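Local coordinates for galactose mutarotase-like protein (Clostridium acetobutylicum, PDB 3OS7), which probably binds carbohydrates and interconverts the anomers of aldoses, as aldose 1-epimerases of the galactose mutarotase family do, at residues V40-D45 with L53-K58; N67-Y72 with I112-W117. All coordinates share one frame; numbering follows the deposited sequence.

Interaction 1 (V40-D45 with L53-K58); sequences VVELKD and LRTPKK
Thr55 carries OG1 opposite its own carbonyl carbon and beside its backbone N (chi1 -49°), which points the hydroxyl at the carbonyl of Val41. The resulting hydrogen bond, with OG1 as donor, is short, 2.6 Å from Thr55 OG1 to Val41 O. It meets the carbonyl at a C=O...donor angle of 143° and is tilted 19° from the carbonyl plane. Glu42 CG lies 3.7 Å from Thr55 OG1, so the aliphatic part of the glutamate runs obliquely past the hydroxyl. Next along the chain, Pro56 places its CD 3.9 Å from Val41 CB.

The strand that supplies this carbonyl, 39-45, belongs to a five-stranded antiparallel sheet, lying between strand 28-33 and the short outermost strand 50-51. On one edge, toward strand 28-33, Leu31 pairs with both Val41 and Glu42, and Val41 has a nearly helical backbone, as in a classic beta bulge. On its other edge Leu43 pairs with Ile52, but beyond Ile52 the direct backbone pairing gives way to a water, which accepts from Leu43 N at 2.9 Å and donates to Leu53 O at 2.6 Å.

The Leu53 side chain turns back toward the strand. Its CD1 is the contacting branch, 3.4 Å from Val40 O. The same methyl lies 3.8 Å from Leu43 CB and also touches Val40 CG1, and so fits between two residues that the bulge places on one face although they are three apart. That face is buried: Val40 also meets Tyr157, and Leu43 meets Leu159 and Leu336, on strands 151-160 and 329-340.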
loop_
_atom_site.group_PDB
_atom_site.type_symbol
_atom_site.label_atom_id
_atom_site.label_comp_id
_atom_site.label_asym_id
_atom_site.label_seq_id
_atom_site.Cartn_x
_atom_site.Cartn_y
_atom_site.Cartn_z
ATOM N N VAL A 40 3.825 2.069 8.703
ATOM C CA VAL A 40 5.259 2.257 8.568
ATOM C C VAL A 40 5.557 3.555 7.764
ATOM O O VAL A 40 5.406 3.599 6.550
ATOM C CB VAL A 40 5.949 1.039 7.923
ATOM C CG1 VAL A 40 7.468 1.276 7.786
ATOM C CG2 VAL A 40 5.658 -0.221 8.742
ATOM N N VAL A 41 5.920 4.611 8.476
ATOM C CA VAL A 41 6.107 5.943 7.913
ATOM C C VAL A 41 7.523 6.268 7.520
ATOM O O VAL A 41 7.768 7.268 6.845
ATOM C CB VAL A 41 5.602 7.045 8.877
ATOM C CG1 VAL A 41 4.113 6.892 9.086
ATOM C CG2 VAL A 41 6.389 7.082 10.223
ATOM N N GLU A 42 8.458 5.417 7.911
ATOM C CA GLU A 42 9.846 5.576 7.538
ATOM C C GLU A 42 10.514 4.227 7.291
ATOM O O GLU A 42 10.304 3.305 8.039
ATOM C CB GLU A 42 10.598 6.319 8.654
ATOM C CG GLU A 42 11.910 6.882 8.151
ATOM C CD GLU A 42 12.579 7.778 9.166
ATOM O OE1 GLU A 42 12.757 7.310 10.306
ATOM O OE2 GLU A 42 12.906 8.938 8.816
ATOM N N LEU A 43 11.285 4.137 6.208
ATOM C CA LEU A 43 12.160 2.996 5.922
ATOM C C LEU A 43 13.412 3.561 5.265
ATOM O O LEU A 43 13.336 4.135 4.165
ATOM C CB LEU A 43 11.523 2.013 4.971
ATOM C CG LEU A 43 12.426 0.834 4.578
ATOM C CD1 LEU A 43 12.804 -0.053 5.807
ATOM C CD2 LEU A 43 11.800 0.005 3.470
ATOM N N LYS A 44 14.537 3.491 5.964
ATOM C CA LYS A 44 15.744 4.123 5.442
ATOM C C LYS A 44 16.953 3.224 5.581
ATOM O O LYS A 44 16.929 2.263 6.337
ATOM C CB LYS A 44 15.973 5.468 6.131
ATOM C CG LYS A 44 16.131 5.386 7.619
ATOM C CD LYS A 44 16.076 6.779 8.278
ATOM C CE LYS A 44 16.497 6.674 9.727
ATOM N NZ LYS A 44 16.701 8.008 10.350
ATOM N N ASP A 45 18.004 3.552 4.850
ATOM C CA ASP A 45 19.342 2.930 5.007
ATOM C C ASP A 45 20.277 4.112 5.196
ATOM O O ASP A 45 20.674 4.753 4.222
ATOM C CB ASP A 45 19.710 2.100 3.759
ATOM C CG ASP A 45 21.089 1.356 3.875
ATOM O OD1 ASP A 45 22.044 1.897 4.450
ATOM O OD2 ASP A 45 21.209 0.209 3.361
ATOM N N LEU A 53 10.349 5.790 2.091
ATOM C CA LEU A 53 8.937 6.118 2.295
ATOM C C LEU A 53 8.761 7.572 2.718
ATOM O O LEU A 53 9.531 8.097 3.531
ATOM C CB LEU A 53 8.284 5.234 3.380
ATOM C CG LEU A 53 8.227 3.739 3.068
ATOM C CD1 LEU A 53 7.864 2.884 4.291
ATOM C CD2 LEU A 53 7.303 3.472 1.848
ATOM N N ARG A 54 7.697 8.179 2.215
ATOM C CA ARG A 54 7.400 9.561 2.559
ATOM C C ARG A 54 6.960 9.633 4.014
ATOM O O ARG A 54 5.989 9.000 4.391
ATOM C CB ARG A 54 6.320 10.118 1.652
ATOM C CG ARG A 54 6.202 11.633 1.810
ATOM C CD ARG A 54 4.894 12.069 1.300
ATOM N NE ARG A 54 4.805 13.511 1.167
ATOM C CZ ARG A 54 3.677 14.202 1.251
ATOM N NH1 ARG A 54 2.509 13.592 1.442
ATOM N NH2 ARG A 54 3.719 15.517 1.079
ATOM N N THR A 55 7.679 10.428 4.809
ATOM C CA THR A 55 7.523 10.494 6.267
ATOM C C THR A 55 6.996 11.883 6.668
ATOM O O THR A 55 7.464 12.887 6.126
ATOM C CB THR A 55 8.896 10.296 6.972
ATOM O OG1 THR A 55 9.579 9.143 6.442
ATOM C CG2 THR A 55 8.759 10.171 8.513
ATOM N N PRO A 56 6.066 11.949 7.641
ATOM C CA PRO A 56 5.653 13.254 8.185
ATOM C C PRO A 56 6.822 14.124 8.640
ATOM O O PRO A 56 7.749 13.636 9.285
ATOM C CB PRO A 56 4.806 12.868 9.409
ATOM C CG PRO A 56 4.201 11.584 9.039
ATOM C CD PRO A 56 5.292 10.849 8.250
ATOM N N LYS A 57 6.768 15.401 8.303
ATOM C CA LYS A 57 7.751 16.378 8.803
ATOM C C LYS A 57 7.492 16.682 10.271
ATOM O O LYS A 57 6.383 16.464 10.754
ATOM C CB LYS A 57 7.651 17.671 8.003
ATOM C CG LYS A 57 8.138 17.525 6.583
ATOM C CD LYS A 57 7.702 18.698 5.719
ATOM C CE LYS A 57 8.158 18.492 4.272
ATOM N NZ LYS A 57 9.656 18.534 4.156
ATOM N N LYS A 58 8.508 17.214 10.959
ATOM C CA LYS A 58 8.438 17.486 12.408
ATOM C C LYS A 58 7.266 18.413 12.779
ATOM O O LYS A 58 6.668 18.261 13.830
ATOM C CB LYS A 58 9.764 18.074 12.925
ATOM C CG LYS A 58 10.156 19.427 12.308
HETATM O O HOH W 1 11.377 6.622 4.680
#

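Interaction 2 (N67-Y72 with I112-W117); sequences NRPQVY and IKNSKW
Pro69 packs ring atoms CG and CD against Lys113 and Asn114, and this is the close part of the contact. Pro69 CG lies 3.4 Å from Lys113 O, and Pro69 CD lies 3.3 Å from Asn114 ND2, the side chains of Pro69 and Asn114 crossing at about a right angle. Beside them Gln70 OE1 comes within 3.3 Å of Lys113 CE. Gln70 gets there with CG between its backbone N and carbonyl carbon (chi1 63°) and a sharp bend at chi2, which brings the amide end back over the lysine chain. No direct hydrogen bond joins the segments.

Each segment contains a type I beta turn, Pro69-Tyr72 and Ile112-Ser115, closed by Tyr72 N to Pro69 O and by Ser115 N to Ile112 O. The second turn is braced by Trp117, whose NE1 donates to Ile112 O at 3.0 Å with an N-H...acceptor angle of 172°; the acceptor lies almost in the indole plane. Trp117 NE1 and Ser115 N approach Ile112 O from opposite faces of its carbonyl plane. Ile112 and Trp117 in turn pack on Phe135 and Phe153, on strands 128-137 and 151-160 of the antiparallel beta sandwich expected of the galactose mutarotase family.

The other side is looser and joined through water. One molecule accepts from Asn114 ND2 at 2.9 Å and donates to Gln70 OE1 at 3.0 Å and to the carbonyl O of exposed Asn67, with a weak bond from Lys113 NZ. Asn114 is held from both ends of its amide: OD1 accepts from Lys113 NZ at 2.9 Å, while ND2 also donates to Lys66 O. Lys113 NZ has a second acceptor in Gly110 O.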
loop_
_atom_site.group_PDB
_atom_site.type_symbol
_atom_site.label_atom_id
_atom_site.label_comp_id
_atom_site.label_asym_id
_atom_site.label_seq_id
_atom_site.Cartn_x
_atom_site.Cartn_y
_atom_site.Cartn_z
ATOM N N ASN A 67 -5.929 12.271 10.249
ATOM C CA ASN A 67 -7.016 12.594 9.328
ATOM C C ASN A 67 -6.715 12.325 7.857
ATOM O O ASN A 67 -7.646 12.154 7.069
ATOM C CB ASN A 67 -7.414 14.046 9.500
ATOM C CG ASN A 67 -8.258 14.258 10.724
ATOM O OD1 ASN A 67 -8.929 13.326 11.210
ATOM N ND2 ASN A 67 -8.243 15.476 11.232
ATOM N N ARG A 68 -5.437 12.257 7.498
ATOM C CA ARG A 68 -5.024 11.954 6.106
ATOM C C ARG A 68 -3.705 11.166 6.093
ATOM O O ARG A 68 -2.663 11.640 5.659
ATOM C CB ARG A 68 -4.897 13.240 5.305
ATOM C CG ARG A 68 -4.958 13.014 3.813
ATOM C CD ARG A 68 -4.394 14.200 3.091
ATOM N NE ARG A 68 -4.531 14.055 1.643
ATOM C CZ ARG A 68 -3.986 14.890 0.775
ATOM N NH1 ARG A 68 -3.259 15.903 1.204
ATOM N NH2 ARG A 68 -4.131 14.681 -0.519
ATOM N N PRO A 69 -3.750 9.924 6.572
ATOM C CA PRO A 69 -2.498 9.161 6.663
ATOM C C PRO A 69 -2.101 8.541 5.332
ATOM O O PRO A 69 -0.938 8.101 5.147
ATOM C CB PRO A 69 -2.843 8.088 7.701
ATOM C CG PRO A 69 -4.279 7.847 7.492
ATOM C CD PRO A 69 -4.861 9.216 7.216
ATOM N N GLN A 70 -3.047 8.515 4.393
ATOM C CA GLN A 70 -2.810 7.818 3.148
ATOM C C GLN A 70 -1.741 8.423 2.222
ATOM O O GLN A 70 -1.365 7.780 1.247
ATOM C CB GLN A 70 -4.105 7.653 2.356
ATOM C CG GLN A 70 -4.764 8.936 1.904
ATOM C CD GLN A 70 -5.770 9.407 2.885
ATOM O OE1 GLN A 70 -5.681 9.077 4.057
ATOM N NE2 GLN A 70 -6.736 10.215 2.430
ATOM N N VAL A 71 -1.292 9.647 2.497
ATOM C CA VAL A 71 -0.211 10.280 1.733
ATOM C C VAL A 71 1.179 10.139 2.370
ATOM O O VAL A 71 2.120 10.778 1.931
ATOM C CB VAL A 71 -0.537 11.739 1.430
ATOM C CG1 VAL A 71 -1.775 11.776 0.593
ATOM C CG2 VAL A 71 -0.665 12.599 2.714
ATOM N N TYR A 72 1.296 9.262 3.385
ATOM C CA TYR A 72 2.557 8.901 3.989
ATOM C C TYR A 72 2.713 7.380 4.169
ATOM O O TYR A 72 1.756 6.643 4.426
ATOM C CB TYR A 72 2.686 9.521 5.381
ATOM C CG TYR A 72 2.707 11.033 5.339
ATOM C CD1 TYR A 72 3.873 11.714 4.986
ATOM C CD2 TYR A 72 1.568 11.769 5.645
ATOM C CE1 TYR A 72 3.899 13.129 4.931
ATOM C CE2 TYR A 72 1.586 13.157 5.614
ATOM C CZ TYR A 72 2.741 13.829 5.250
ATOM O OH TYR A 72 2.743 15.211 5.217
ATOM N N ILE A 112 -9.465 1.375 8.268
ATOM C CA ILE A 112 -8.445 0.730 9.079
ATOM C C ILE A 112 -7.132 1.520 9.033
ATOM O O ILE A 112 -6.377 1.505 9.974
ATOM C CB ILE A 112 -8.227 -0.798 8.769
ATOM C CG1 ILE A 112 -7.715 -1.032 7.359
ATOM C CG2 ILE A 112 -9.524 -1.609 9.046
ATOM C CD1 ILE A 112 -7.451 -2.533 7.084
ATOM N N LYS A 113 -6.910 2.272 7.963
ATOM C CA LYS A 113 -5.736 3.146 7.861
ATOM C C LYS A 113 -5.761 4.297 8.878
ATOM O O LYS A 113 -4.725 4.877 9.160
ATOM C CB LYS A 113 -5.616 3.771 6.464
ATOM C CG LYS A 113 -6.762 4.690 6.062
ATOM C CD LYS A 113 -6.640 5.130 4.570
ATOM C CE LYS A 113 -7.492 6.307 4.291
ATOM N NZ LYS A 113 -8.860 6.190 4.809
ATOM N N ASN A 114 -6.955 4.651 9.352
ATOM C CA ASN A 114 -7.117 5.759 10.325
ATOM C C ASN A 114 -7.236 5.269 11.759
ATOM O O ASN A 114 -7.303 6.070 12.687
ATOM C CB ASN A 114 -8.386 6.559 10.012
ATOM C CG ASN A 114 -8.460 7.050 8.564
ATOM O OD1 ASN A 114 -9.077 6.402 7.729
ATOM N ND2 ASN A 114 -7.858 8.205 8.275
ATOM N N SER A 115 -7.286 3.959 11.948
ATOM C CA SER A 115 -7.709 3.357 13.220
ATOM C C SER A 115 -6.545 2.907 14.074
ATOM O O SER A 115 -5.422 2.813 13.598
ATOM C CB SER A 115 -8.635 2.180 12.926
ATOM O OG SER A 115 -9.822 2.679 12.359
ATOM N N LYS A 116 -6.804 2.654 15.353
ATOM C CA LYS A 116 -5.743 2.198 16.260
ATOM C C LYS A 116 -5.520 0.708 16.127
ATOM O O LYS A 116 -6.457 -0.066 16.207
ATOM C CB LYS A 116 -6.092 2.488 17.717
ATOM C CG LYS A 116 -6.271 3.953 18.028
ATOM C CD LYS A 116 -6.275 4.183 19.555
ATOM C CE LYS A 116 -6.865 5.544 19.873
ATOM N NZ LYS A 116 -6.674 5.900 21.315
ATOM N N TRP A 117 -4.269 0.328 15.903
ATOM C CA TRP A 117 -3.853 -1.041 15.888
ATOM C C TRP A 117 -3.079 -1.297 17.163
ATOM O O TRP A 117 -2.606 -0.345 17.801
ATOM C CB TRP A 117 -2.972 -1.308 14.675
ATOM C CG TRP A 117 -3.672 -1.239 13.348
ATOM C CD1 TRP A 117 -4.407 -0.182 12.849
ATOM C CD2 TRP A 117 -3.600 -2.199 12.279
ATOM N NE1 TRP A 117 -4.838 -0.460 11.583
ATOM C CE2 TRP A 117 -4.359 -1.689 11.205
ATOM C CE3 TRP A 117 -3.020 -3.458 12.153
ATOM C CZ2 TRP A 117 -4.531 -2.389 10.007
ATOM C CZ3 TRP A 117 -3.195 -4.151 10.978
ATOM C CH2 TRP A 117 -3.949 -3.618 9.921
HETATM O O HOH W 2 -8.249 9.404 5.621
#

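In the fold
The two contacts follow one another in sequence, and their centres lie about 14 Å apart. They meet where 53-58 passes 67-72: Arg54 NH1 is 2.9 Å from Val71 O, a probable hydrogen bond, and the Tyr72 ring packs on the backbone of 55-56, with Tyr72 CD1 3.5 Å from Pro56 N. Arg54 also makes a cation-pi contact with Tyr297. Asn39, at the start of the strand of interaction 1, donates to Tyr72 O. A tartrate, probably from the crystallisation liquor, accepts bonds from Arg68 NH2 and Gln70 NE2, its nearest atom about 3 Å from the Gln70 side chain; as Arg68 and Gln70 also touch a crystal neighbour, it need not mark the sugar site.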